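Hypothetical protein (PDB 4QAN) is of unknown function but adopts a cystatin-like fold, as a divergent member of the NTF2-like superfamily, and can bind magnesium. Local coordinates at residues A[30-35]-A[118-123]; A[145-150]-A[187-192]; A[17-22]-A[46-51]; A[172-177]-A[183-188]; A[209-214]-A[236-241]. All coordinates share one frame; numbering follows the deposited sequence. Where two conformers were deposited one is given.

Contact 1: residues A[30-35]-A[118-123]; sequences AVLYML and LEIAEK
Ile120 meets Val31, Leu32 and Leu35 of the helix with a single atom, its CD1 methyl. The tight part is on Leu32 and Val31: CD1 of Ile120 lies 3.6 Å from CD2 of Leu32 and 3.8 Å from CG1 of Val31. Val31 and Ile120 reach for each other tip to tip, whereas the Leu32 side chain crosses Ile120 obliquely and brings its CG near the same methyl. With CG1 opposite the carbonyl carbon and the chain then running straight on (chi2 169°), Ile120 pushes CD1 well out from the strand, so its methyl bridges the 10.8 Å between the axes of the two short segments, about the usual spacing of a helix packed on a sheet. The packing slackens at Leu35, whose CD1 is 4.4 Å from Ile120 CD1. Branched aliphatic residues fit this place because all four are buried and no hydrogen bond spans the contact. The far face of the strand is different: Glu119 and Ala121 there are partly exposed. Toward the end of the strand Glu122 is exposed. Helix and strand run at 137° to one another. In the fold, helix 27-39 packs on the antiparallel sheet, as in cystatin-like folds; Val31 and Leu35 also rest on Ile146 of strand 140-150, and Val31 and Met34 on Phe159 of strand 153-164, while strand 116-122 is bulged where Leu118 and Glu119 both face Tyr147.

Contact 2: residues A[145-150]-A[187-192]; sequences EIYVKC and VQMEEM
Tyr147 and Met189 both carry CG opposite their carbonyl carbon (chi1 -61° for the tyrosine), and Met189, a selenomethionine in this crystal, then bends at chi2 and chi3 to carry its selenium to the ring. Lys149 does the reverse: its CG stands opposite the backbone N and the rest of the chain is fully extended, a straight rod over which the folded end of Met192, also selenomethionine, passes at about a right angle. The first pair is a Met-aromatic contact of the edge type. SE of Met189 lies 3.8 Å from CE1 of Tyr147 and 5.2 Å from the ring centroid, 86° off the ring normal, and so almost in the ring plane; CG of Met189 follows at 4.1 Å from CD1 of Tyr147. In the second pair the methyl CE of Met192 rests on the middle of the lysine, 3.6 Å from its CD, with CG and CE of Lys149 also close. With the lysine cut back to an alanine, the Met192 methyl is likely to lose the chain it lies across and be free to turn. The two pairs join strand 140-150 to segment 187-192 at the surface of the sheet; Tyr147 also touches Arg156 and Arg193, and Met192 touches Leu118. No hydrogen bond crosses here. The contact probably rests on dispersion, and the selenium, like the sulfur of a methionine, is probably drawn to the slightly positive ring edge; a lysine suits its place because its long methylene chain can keep the ammonium group beyond the apolar patch.

Contact 3: residues A[17-22]-A[46-51]; sequences KESEIT and ALRGCA
Arg48, the residue that meets Lys17 and Ser19, has its guanidinium gripped from outside both segments: NE forms a salt bridge with Asp44, four residues earlier on the same helix, and NH1 donates a hydrogen bond to the carbonyl O of Thr206. Segment 17-22 packs against this anchored group without bonding to it. CB of Ser19 comes to the edge of the guanidinium, near its plane, 3.9 Å from NH1 of Arg48, while the carbonyl O of Lys17 approaches obliquely and stays 3.8 Å from NH2. The arginine chain runs extended from CG to NE (chi3 174°), and this length lets it span from the buried helix to the partly exposed loop. Small Ser19 lets the loop backbone pass close by. Cys50 N bonds to Leu47 O at 3.0 Å, and Ala51 takes the N-cap position of helix 52-58. The loop, between helices 2-6 and 27-39, thus lies beside the link between helices 43-48 and 52-58, in the part of the chain that holds the first sheet. Asp44 probably offsets the positive charge of Arg48, which also lies against Tyr33 and Leu205. Further along, Ile21 pairs its backbone with Leu205 and accepts a hydrogen bond at its carbonyl from the Thr206 hydroxyl.

Contact 4: residues A[172-177]-A[183-188]; sequences SLKEGL and IPACVQ
Lys174 reaches across to Ile183 with the one hydrogen bond between the segments, NZ to the backbone O of Ile183 at 2.8 Å. The donor approaches at 142° to the C=O bond and is tilted 28° from the carbonyl plane. NZ of Lys174 also makes a salt bridge with Glu104, so its charge has a mate. Within segment 172-177, OG of Ser172 donates to the backbone O of Lys174 over 2.7 Å, in the carbonyl plane and on a lone pair, holding the turn of the backbone there. The apolar contacts lie along the lysine chain, which bends at chi3 (-74°) and folds over the 183-185 backbone. Its CB lies 3.8 Å from CG2 of Ile183, and its CD 3.5 Å from CA of Ala185. CG2 of Ile183 also sits 4.4 Å from CB of Glu175. A leucine in place of Lys174 would probably leave the Ile183 carbonyl and Glu104 without their shared donor. The segments bound the loop between strands 167-172 and 187-188, with Ser172 and Val187 still in the strands; both pair their backbones with strand 153-164, and helix 87-108 supplies Glu104 and Gln101, the latter bonded to Ser172, on its flank.

Contact 5: residues A[209-214]-A[236-241]; sequences NYFQAM and DLTRAL
The ring of Phe211 meets Leu241 at its edge: CD1 of the leucine lies in the ring plane, 3.9 Å from CZ of Phe211 and 4.1 Å from CE2. CG2 of Thr238 comes obliquely to the same CE2, 4.0 Å away. Phe211 holds its CG between the backbone N and the carbonyl carbon (chi1 71°), which swings the ring off the extended chain onto the helix. There it slides past Thr238, the two side chains running in opposite directions, and crosses Leu241 at about a right angle. Thr238 and Leu241, three residues apart, stand on one side of helix 237-242, so a single large ring spans both; the threonine can turn its methyl to the ring while OG1 bonds to another partner. Segment 209-214 itself belongs to the long connection from the first sheet to helix 221-234, and it passes beside this short helix, touching Thr238 near its start and Leu241 a turn on. Glu5 accepts hydrogen bonds from the backbone N atoms of Thr238 and Arg239. Beside Phe211, the small Ala213 places CB 4.3 Å from O of Thr238, letting the extended chain lie close to the helix. Gln260 of helix 254-275 holds the extended backbone on either side of Gln212, bonding to Phe211 O and Ala213 N.

Along the chain contact 3 opens first and crosses contact 1; contacts 2 and 4 follow, ending on the same stretch, and contact 5 comes last. Contacts 1, 2 and 4 gather round the antiparallel sheet of the first domain, with centres 12 to 13 Å apart: contact 1 lays helix 27-39 on it, while contacts 2 and 4 both use strand 187-188. Contact 3, about 17 Å from contact 1 between centres, touches it through Tyr33 and Met34. Contact 5 stands about 39 Å from contact 2 between centres, yet Asn209 bonds to Leu47 of contact 3. That bond connects the first domain's helices to the chain passing on toward the second, mixed sheet.

Contact 1: residues A[30-35]-A[118-123]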
# COMPACT_ATOMS: atom_id res chain seq x y z
N ALA A 30 -14.96 17.37 2.99
CA ALA A 30 -13.96 16.29 3.02
C ALA A 30 -12.99 16.44 4.21
O ALA A 30 -12.63 15.45 4.85
CB ALA A 30 -13.19 16.27 1.71
N VAL A 31 -12.60 17.67 4.50
CA VAL A 31 -11.70 17.95 5.62
C VAL A 31 -12.38 17.63 6.95
O VAL A 31 -11.78 16.98 7.81
CB VAL A 31 -11.25 19.42 5.64
CG1 VAL A 31 -10.51 19.76 6.93
CG2 VAL A 31 -10.39 19.73 4.42
N LEU A 32 -13.62 18.09 7.10
CA LEU A 32 -14.38 17.88 8.32
C LEU A 32 -14.66 16.40 8.53
O LEU A 32 -14.45 15.88 9.63
CB LEU A 32 -15.70 18.66 8.30
CG LEU A 32 -15.59 20.18 8.39
CD1 LEU A 32 -16.96 20.83 8.22
CD2 LEU A 32 -14.95 20.59 9.71
N TYR A 33 -15.15 15.74 7.48
CA TYR A 33 -15.36 14.30 7.51
C TYR A 33 -14.13 13.63 8.09
O TYR A 33 -14.23 12.79 8.98
CB TYR A 33 -15.63 13.78 6.09
CG TYR A 33 -15.76 12.26 5.97
CD1 TYR A 33 -14.66 11.47 5.62
CD2 TYR A 33 -16.97 11.61 6.21
CE1 TYR A 33 -14.79 10.09 5.51
CE2 TYR A 33 -17.09 10.22 6.11
CZ TYR A 33 -16.00 9.47 5.75
OH TYR A 33 -16.12 8.09 5.66
N MSE A 34 -12.95 14.03 7.62
CA MSE A 34 -11.71 13.41 8.10
C MSE A 34 -11.48 13.80 9.54
O MSE A 34 -11.05 12.97 10.33
CB MSE A 34 -10.56 13.79 7.19
CG MSE A 34 -9.24 13.13 7.57
SE MSE A 34 -9.37 11.19 7.35
CE MSE A 34 -9.47 11.09 5.39
N LEU A 35 -11.77 15.04 9.88
CA LEU A 35 -11.61 15.50 11.26
C LEU A 35 -12.54 14.74 12.22
O LEU A 35 -12.12 14.34 13.31
CB LEU A 35 -11.86 16.99 11.36
CG LEU A 35 -10.79 17.86 10.70
CD1 LEU A 35 -11.28 19.30 10.59
CD2 LEU A 35 -9.49 17.81 11.47
N LEU A 118 -11.68 25.08 14.95
CA LEU A 118 -11.68 26.54 15.10
C LEU A 118 -11.77 27.23 13.75
O LEU A 118 -12.55 28.17 13.57
CB LEU A 118 -10.43 27.01 15.83
CG LEU A 118 -10.12 26.30 17.15
CD1 LEU A 118 -8.81 26.82 17.73
CD2 LEU A 118 -11.26 26.44 18.15
N GLU A 119 -10.96 26.77 12.80
CA GLU A 119 -10.95 27.32 11.46
C GLU A 119 -10.32 26.35 10.47
O GLU A 119 -9.46 25.55 10.82
CB GLU A 119 -10.18 28.65 11.44
CG GLU A 119 -9.93 29.23 10.06
CD GLU A 119 -9.43 30.66 10.11
OE1 GLU A 119 -9.09 31.15 11.21
OE2 GLU A 119 -9.39 31.30 9.04
N ILE A 120 -10.77 26.44 9.22
CA ILE A 120 -10.16 25.75 8.11
C ILE A 120 -9.82 26.82 7.09
O ILE A 120 -10.72 27.49 6.58
CB ILE A 120 -11.14 24.73 7.48
CG1 ILE A 120 -11.43 23.60 8.47
CG2 ILE A 120 -10.57 24.14 6.19
CD1 ILE A 120 -12.57 22.70 8.05
N ALA A 121 -8.53 27.01 6.81
CA ALA A 121 -8.09 28.07 5.90
C ALA A 121 -7.41 27.50 4.66
O ALA A 121 -6.66 26.55 4.76
CB ALA A 121 -7.14 29.01 6.63
N GLU A 122 -7.68 28.10 3.50
CA GLU A 122 -7.06 27.68 2.24
C GLU A 122 -5.70 28.33 2.08
O GLU A 122 -5.61 29.53 1.89
CB GLU A 122 -7.94 28.05 1.04
CG GLU A 122 -9.16 27.16 0.85
CD GLU A 122 -9.85 27.35 -0.49
OE1 GLU A 122 -9.16 27.51 -1.52
OE2 GLU A 122 -11.10 27.33 -0.52
N LYS A 123 -4.63 27.53 2.14
CA LYS A 123 -3.26 28.06 2.00
C LYS A 123 -3.08 28.76 0.65
O LYS A 123 -3.68 28.35 -0.35
CB LYS A 123 -2.24 26.93 2.16
CG LYS A 123 -1.01 27.32 2.95
CD LYS A 123 -0.07 26.15 3.16
CE LYS A 123 0.76 25.88 1.93
NZ LYS A 123 1.71 24.75 2.13

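Contact 2: residues A[145-150]-A[187-192]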
# COMPACT_ATOMS: atom_id res chain seq x y z
N GLU A 145 -4.83 24.66 5.77
CA GLU A 145 -4.36 24.77 7.14
C GLU A 145 -5.57 24.64 8.04
O GLU A 145 -6.58 25.33 7.83
CB GLU A 145 -3.71 26.13 7.37
CG GLU A 145 -2.55 26.46 6.45
CD GLU A 145 -1.96 27.83 6.74
OE1 GLU A 145 -2.65 28.65 7.40
OE2 GLU A 145 -0.82 28.09 6.32
N ILE A 146 -5.48 23.77 9.04
CA ILE A 146 -6.62 23.48 9.90
C ILE A 146 -6.25 23.79 11.35
O ILE A 146 -5.28 23.27 11.87
CB ILE A 146 -7.05 22.01 9.76
CG1 ILE A 146 -7.33 21.69 8.29
CG2 ILE A 146 -8.28 21.70 10.60
CD1 ILE A 146 -7.26 20.22 7.98
N TYR A 147 -7.04 24.65 11.99
CA TYR A 147 -6.82 25.01 13.38
C TYR A 147 -7.85 24.31 14.25
O TYR A 147 -9.05 24.53 14.10
CB TYR A 147 -6.88 26.54 13.57
CG TYR A 147 -5.82 27.27 12.77
CD1 TYR A 147 -4.56 27.50 13.30
CD2 TYR A 147 -6.06 27.68 11.46
CE1 TYR A 147 -3.57 28.15 12.56
CE2 TYR A 147 -5.09 28.33 10.71
CZ TYR A 147 -3.84 28.56 11.27
OH TYR A 147 -2.86 29.20 10.54
N VAL A 148 -7.37 23.46 15.15
CA VAL A 148 -8.24 22.74 16.06
C VAL A 148 -7.85 23.01 17.51
O VAL A 148 -6.80 23.60 17.76
CB VAL A 148 -8.22 21.22 15.80
CG1 VAL A 148 -8.62 20.94 14.35
CG2 VAL A 148 -6.85 20.63 16.12
N LYS A 149 -8.69 22.57 18.44
CA LYS A 149 -8.48 22.78 19.87
C LYS A 149 -8.74 21.50 20.66
O LYS A 149 -9.77 20.84 20.45
CB LYS A 149 -9.39 23.89 20.37
CG LYS A 149 -9.43 24.03 21.88
CD LYS A 149 -10.39 25.12 22.29
CE LYS A 149 -10.50 25.20 23.80
NZ LYS A 149 -11.48 26.25 24.21
N CYS A 150 -7.82 21.15 21.56
CA CYS A 150 -7.98 19.98 22.44
C CYS A 150 -7.64 20.34 23.88
O CYS A 150 -6.47 20.31 24.28
CB CYS A 150 -7.10 18.82 21.96
SG CYS A 150 -7.42 18.34 20.25
N VAL A 187 1.50 21.19 14.45
CA VAL A 187 2.26 22.11 15.29
C VAL A 187 1.30 22.80 16.25
O VAL A 187 0.15 23.08 15.90
CB VAL A 187 3.08 23.17 14.49
CG1 VAL A 187 3.87 22.51 13.35
CG2 VAL A 187 2.18 24.27 13.95
N GLN A 188 1.77 23.04 17.47
CA GLN A 188 0.96 23.69 18.49
C GLN A 188 1.06 25.21 18.32
O GLN A 188 2.14 25.74 18.10
CB GLN A 188 1.41 23.28 19.89
CG GLN A 188 0.36 23.55 20.95
CD GLN A 188 0.84 23.27 22.36
OE1 GLN A 188 1.60 22.33 22.60
NE2 GLN A 188 0.39 24.09 23.31
N MSE A 189 -0.08 25.88 18.42
CA MSE A 189 -0.13 27.33 18.27
C MSE A 189 0.10 28.02 19.59
O MSE A 189 -0.44 27.59 20.62
CB MSE A 189 -1.47 27.78 17.70
CG MSE A 189 -1.77 27.18 16.33
SE MSE A 189 -0.57 27.86 14.91
CE MSE A 189 0.17 29.57 15.56
N GLU A 190 0.90 29.08 19.57
CA GLU A 190 1.13 29.91 20.76
C GLU A 190 -0.18 30.53 21.21
O GLU A 190 -0.59 30.36 22.36
CB GLU A 190 2.16 31.00 20.46
N GLU A 191 -0.86 31.23 20.30
CA GLU A 191 -2.14 31.89 20.59
C GLU A 191 -3.32 31.04 20.11
O GLU A 191 -3.16 30.11 19.32
CB GLU A 191 -2.18 33.30 19.99
N MSE A 192 -4.52 31.38 20.59
CA MSE A 192 -5.74 30.59 20.37
C MSE A 192 -6.74 31.39 19.58
O MSE A 192 -7.08 32.51 19.96
CB MSE A 192 -6.26 30.19 21.76
CG MSE A 192 -7.75 29.89 21.88
SE MSE A 192 -8.14 28.05 21.29
CE MSE A 192 -7.38 27.06 22.82

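Contact 3: residues A[17-22]-A[46-51]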
# COMPACT_ATOMS: atom_id res chain seq x y z
N LYS A 17 -20.94 -2.05 6.50
CA LYS A 17 -21.75 -0.87 6.87
C LYS A 17 -22.07 -0.01 5.66
O LYS A 17 -21.24 0.15 4.78
CB LYS A 17 -21.03 0.01 7.90
CG LYS A 17 -20.98 -0.56 9.31
CD LYS A 17 -20.12 0.31 10.21
CE LYS A 17 -20.23 -0.13 11.66
NZ LYS A 17 -19.17 0.50 12.49
N GLU A 18 -23.28 0.55 5.65
CA GLU A 18 -23.76 1.39 4.55
C GLU A 18 -23.09 2.77 4.53
O GLU A 18 -22.87 3.37 5.59
CB GLU A 18 -25.29 1.58 4.69
CG GLU A 18 -26.03 1.80 3.39
CD GLU A 18 -25.89 0.64 2.41
OE1 GLU A 18 -25.90 -0.55 2.84
OE2 GLU A 18 -25.78 0.91 1.20
N SER A 19 -22.78 3.27 3.33
CA SER A 19 -22.31 4.65 3.15
C SER A 19 -23.42 5.60 2.67
O SER A 19 -23.87 5.50 1.53
CB SER A 19 -21.13 4.69 2.18
OG SER A 19 -21.40 3.99 0.99
N GLU A 20 -23.83 6.53 3.52
CA GLU A 20 -24.94 7.44 3.20
C GLU A 20 -24.50 8.80 2.63
O GLU A 20 -25.34 9.67 2.39
CB GLU A 20 -25.80 7.64 4.45
CG GLU A 20 -25.97 6.37 5.27
CD GLU A 20 -27.25 6.32 6.07
OE1 GLU A 20 -27.79 7.38 6.44
OE2 GLU A 20 -27.73 5.20 6.33
N ILE A 21 -23.19 8.97 2.42
CA ILE A 21 -22.64 10.18 1.80
C ILE A 21 -22.08 9.78 0.44
O ILE A 21 -21.07 9.09 0.40
CB ILE A 21 -21.50 10.79 2.65
CG1 ILE A 21 -22.06 11.59 3.84
CG2 ILE A 21 -20.61 11.72 1.82
CD1 ILE A 21 -21.06 11.81 4.96
N THR A 22 -22.71 10.20 -0.65
CA THR A 22 -22.19 9.88 -1.99
C THR A 22 -20.78 10.41 -2.18
O THR A 22 -19.87 9.67 -2.56
CB THR A 22 -23.02 10.49 -3.13
OG1 THR A 22 -24.42 10.25 -2.92
CG2 THR A 22 -22.59 9.91 -4.48
N ALA A 46 -12.33 7.00 8.35
CA ALA A 46 -11.17 7.76 7.86
C ALA A 46 -10.69 7.31 6.49
O ALA A 46 -10.47 8.14 5.62
CB ALA A 46 -10.01 7.66 8.86
N LEU A 47 -10.51 6.00 6.34
CA LEU A 47 -10.06 5.42 5.07
C LEU A 47 -10.92 5.82 3.88
O LEU A 47 -10.41 6.16 2.82
CB LEU A 47 -10.00 3.90 5.18
CG LEU A 47 -8.80 3.41 6.00
CD1 LEU A 47 -8.88 1.91 6.24
CD2 LEU A 47 -7.50 3.77 5.32
N ARG A 48 -12.23 5.77 4.08
CA ARG A 48 -13.19 6.11 3.03
C ARG A 48 -13.07 7.56 2.55
O ARG A 48 -13.43 7.86 1.41
CB ARG A 48 -14.61 5.84 3.54
CG ARG A 48 -14.86 4.37 3.85
CD ARG A 48 -15.90 4.20 4.95
NE ARG A 48 -16.24 2.79 5.17
CZ ARG A 48 -17.30 2.17 4.66
NH1 ARG A 48 -18.17 2.80 3.86
NH2 ARG A 48 -17.49 0.89 4.95
N GLY A 49 -12.56 8.44 3.41
CA GLY A 49 -12.32 9.83 3.06
C GLY A 49 -11.00 10.12 2.37
O GLY A 49 -10.77 11.26 1.96
N CYS A 50 -10.13 9.11 2.27
CA CYS A 50 -8.86 9.24 1.59
C CYS A 50 -8.99 8.92 0.11
O CYS A 50 -9.88 8.18 -0.29
CB CYS A 50 -7.81 8.31 2.22
SG CYS A 50 -7.53 8.57 4.00
N ALA A 51 -8.08 9.44 -0.70
CA ALA A 51 -8.12 9.24 -2.15
C ALA A 51 -7.36 7.97 -2.56
O ALA A 51 -6.42 8.03 -3.35
CB ALA A 51 -7.55 10.46 -2.87

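Contact 4: residues A[172-177]-A[183-188]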
# COMPACT_ATOMS: atom_id res chain seq x y z
N SER A 172 -3.64 13.66 1.53
CA SER A 172 -2.72 13.51 2.65
C SER A 172 -3.20 14.26 3.87
O SER A 172 -3.76 15.34 3.75
CB SER A 172 -1.32 13.98 2.26
OG SER A 172 -0.37 13.64 3.26
N LEU A 173 -2.98 13.66 5.04
CA LEU A 173 -3.32 14.27 6.33
C LEU A 173 -2.17 15.13 6.85
O LEU A 173 -2.23 15.67 7.95
CB LEU A 173 -3.63 13.17 7.36
CG LEU A 173 -5.05 12.62 7.35
CD1 LEU A 173 -5.29 11.67 6.18
CD2 LEU A 173 -5.33 11.94 8.68
N LYS A 174 -1.10 15.18 6.05
CA LYS A 174 0.05 16.03 6.30
C LYS A 174 0.43 16.73 4.99
O LYS A 174 0.22 16.22 3.89
CB LYS A 174 1.20 15.18 6.82
CG LYS A 174 0.84 14.46 8.11
CD LYS A 174 2.06 13.92 8.83
CE LYS A 174 2.64 12.70 8.15
NZ LYS A 174 4.03 12.46 8.62
N GLU A 175 0.99 17.92 5.13
CA GLU A 175 1.33 18.81 4.02
C GLU A 175 2.06 18.07 2.90
O GLU A 175 2.87 17.20 3.17
CB GLU A 175 2.24 19.91 4.55
CG GLU A 175 2.18 21.22 3.80
CD GLU A 175 2.96 22.29 4.54
OE1 GLU A 175 4.18 22.09 4.73
OE2 GLU A 175 2.36 23.32 4.93
N GLY A 176 1.78 18.42 1.66
CA GLY A 176 2.46 17.85 0.50
C GLY A 176 1.86 16.53 0.05
O GLY A 176 0.67 16.27 0.24
N LEU A 177 2.70 15.69 -0.56
CA LEU A 177 2.28 14.40 -1.06
C LEU A 177 2.32 13.37 0.05
O LEU A 177 3.18 13.42 0.94
CB LEU A 177 3.21 13.93 -2.19
CG LEU A 177 3.21 14.67 -3.53
CD1 LEU A 177 4.11 13.95 -4.51
CD2 LEU A 177 1.80 14.82 -4.11
N ILE A 183 7.60 14.71 7.60
CA ILE A 183 6.67 15.83 7.72
C ILE A 183 5.95 15.71 9.07
O ILE A 183 5.52 14.62 9.46
CB ILE A 183 5.64 15.86 6.57
CG1 ILE A 183 6.34 16.16 5.25
CG2 ILE A 183 4.58 16.93 6.81
CD1 ILE A 183 6.83 14.93 4.55
N PRO A 184 5.83 16.83 9.80
CA PRO A 184 5.16 16.76 11.10
C PRO A 184 3.65 16.64 10.97
O PRO A 184 3.04 17.28 10.12
CB PRO A 184 5.53 18.09 11.77
CG PRO A 184 6.60 18.70 10.93
CD PRO A 184 6.39 18.16 9.55
N ALA A 185 3.06 15.82 11.83
CA ALA A 185 1.60 15.67 11.88
C ALA A 185 0.90 16.97 12.23
O ALA A 185 -0.18 17.25 11.70
CB ALA A 185 1.23 14.59 12.87
N CYS A 186 1.51 17.75 13.12
CA CYS A 186 0.91 18.98 13.63
C CYS A 186 1.94 19.96 14.19
O CYS A 186 3.10 19.63 14.38
CB CYS A 186 -0.08 18.62 14.75
SG CYS A 186 0.69 18.03 16.28
N VAL A 187 1.50 21.19 14.45
CA VAL A 187 2.26 22.11 15.29
C VAL A 187 1.30 22.80 16.25
O VAL A 187 0.15 23.08 15.90
CB VAL A 187 3.08 23.17 14.49
CG1 VAL A 187 3.87 22.51 13.35
CG2 VAL A 187 2.18 24.27 13.95
N GLN A 188 1.77 23.04 17.47
CA GLN A 188 0.96 23.69 18.49
C GLN A 188 1.06 25.21 18.32
O GLN A 188 2.14 25.74 18.10
CB GLN A 188 1.41 23.28 19.89
CG GLN A 188 0.36 23.55 20.95
CD GLN A 188 0.84 23.27 22.36
OE1 GLN A 188 1.60 22.33 22.60
NE2 GLN A 188 0.39 24.09 23.31

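Contact 5: residues A[209-214]-A[236-241]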
# COMPACT_ATOMS: atom_id res chain seq x y z
N ASN A 209 -13.51 1.82 0.13
CA ASN A 209 -12.43 1.96 -0.84
C ASN A 209 -11.15 1.28 -0.43
O ASN A 209 -10.07 1.71 -0.82
CB ASN A 209 -12.14 3.45 -1.02
CG ASN A 209 -11.70 4.10 0.28
OD1 ASN A 209 -11.95 3.57 1.37
ND2 ASN A 209 -11.04 5.24 0.17
N TYR A 210 -11.26 0.23 0.39
CA TYR A 210 -10.12 -0.59 0.79
C TYR A 210 -10.57 -2.04 0.91
O TYR A 210 -11.76 -2.32 0.93
CB TYR A 210 -9.56 -0.08 2.12
CG TYR A 210 -10.47 -0.21 3.33
CD1 TYR A 210 -11.45 0.74 3.60
CD2 TYR A 210 -10.36 -1.28 4.19
CE1 TYR A 210 -12.28 0.62 4.71
CE2 TYR A 210 -11.19 -1.42 5.29
CZ TYR A 210 -12.15 -0.47 5.54
OH TYR A 210 -12.95 -0.60 6.63
N PHE A 211 -9.62 -2.97 1.00
CA PHE A 211 -9.95 -4.37 1.17
C PHE A 211 -9.03 -5.02 2.19
O PHE A 211 -7.90 -4.57 2.40
CB PHE A 211 -9.85 -5.09 -0.18
CG PHE A 211 -8.44 -5.25 -0.67
CD1 PHE A 211 -7.84 -4.27 -1.43
CD2 PHE A 211 -7.70 -6.37 -0.33
CE1 PHE A 211 -6.53 -4.41 -1.86
CE2 PHE A 211 -6.41 -6.52 -0.76
CZ PHE A 211 -5.81 -5.53 -1.53
N GLN A 212 -9.55 -6.07 2.82
CA GLN A 212 -8.79 -6.93 3.73
C GLN A 212 -8.92 -8.36 3.16
O GLN A 212 -10.02 -8.91 3.09
CB GLN A 212 -9.33 -6.82 5.19
CG GLN A 212 -8.35 -7.28 6.28
CD GLN A 212 -8.80 -6.96 7.72
OE1 GLN A 212 -8.97 -5.80 8.09
NE2 GLN A 212 -8.99 -8.00 8.53
N ALA A 213 -7.81 -8.95 2.72
CA ALA A 213 -7.86 -10.29 2.15
C ALA A 213 -8.08 -11.29 3.29
O ALA A 213 -7.74 -11.00 4.44
CB ALA A 213 -6.58 -10.59 1.40
N MSE A 214 -8.71 -12.42 2.96
CA MSE A 214 -8.90 -13.49 3.93
C MSE A 214 -7.77 -14.47 3.80
O MSE A 214 -7.10 -14.52 2.78
CB MSE A 214 -10.23 -14.19 3.68
CG MSE A 214 -10.17 -15.14 2.49
SE MSE A 214 -11.94 -15.98 2.28
CE MSE A 214 -11.35 -17.31 0.94
N ASP A 236 -3.99 -12.11 -10.49
CA ASP A 236 -4.88 -12.23 -9.33
C ASP A 236 -4.10 -11.83 -8.06
O ASP A 236 -3.89 -12.64 -7.16
CB ASP A 236 -5.46 -13.66 -9.22
CG ASP A 236 -6.61 -13.94 -10.21
OD1 ASP A 236 -7.17 -12.98 -10.78
OD2 ASP A 236 -6.99 -15.12 -10.41
N LEU A 237 -3.66 -10.58 -7.99
CA LEU A 237 -2.74 -10.16 -6.95
C LEU A 237 -3.39 -10.11 -5.57
O LEU A 237 -2.70 -10.22 -4.54
CB LEU A 237 -2.06 -8.86 -7.31
CG LEU A 237 -1.16 -8.88 -8.57
CD1 LEU A 237 -0.26 -7.67 -8.58
CD2 LEU A 237 -0.31 -10.14 -8.67
N THR A 238 -4.70 -9.98 -5.53
CA THR A 238 -5.40 -10.09 -4.26
C THR A 238 -5.32 -11.48 -3.67
O THR A 238 -5.12 -11.62 -2.48
CB THR A 238 -6.86 -9.69 -4.40
OG1 THR A 238 -6.89 -8.39 -4.97
CG2 THR A 238 -7.53 -9.63 -3.05
N ARG A 239 -5.47 -12.49 -4.51
CA ARG A 239 -5.32 -13.87 -4.10
C ARG A 239 -3.87 -14.14 -3.71
O ARG A 239 -3.57 -14.86 -2.74
CB ARG A 239 -5.78 -14.77 -5.25
CG ARG A 239 -5.85 -16.24 -4.93
CD ARG A 239 -6.55 -17.01 -6.06
NE ARG A 239 -6.12 -18.41 -6.08
CZ ARG A 239 -6.61 -19.38 -5.31
NH1 ARG A 239 -7.61 -19.13 -4.45
NH2 ARG A 239 -6.12 -20.61 -5.42
N ALA A 240 -2.95 -13.53 -4.45
CA ALA A 240 -1.54 -13.60 -4.08
C ALA A 240 -1.32 -13.09 -2.65
O ALA A 240 -0.55 -13.70 -1.89
CB ALA A 240 -0.69 -12.83 -5.06
N LEU A 241 -2.00 -12.01 -2.27
CA LEU A 241 -1.83 -11.48 -0.92
C LEU A 241 -2.49 -12.39 0.12
O LEU A 241 -1.90 -12.66 1.17
CB LEU A 241 -2.40 -10.08 -0.80
CG LEU A 241 -1.73 -9.02 -1.67
CD1 LEU A 241 -2.61 -7.78 -1.73
CD2 LEU A 241 -0.33 -8.67 -1.19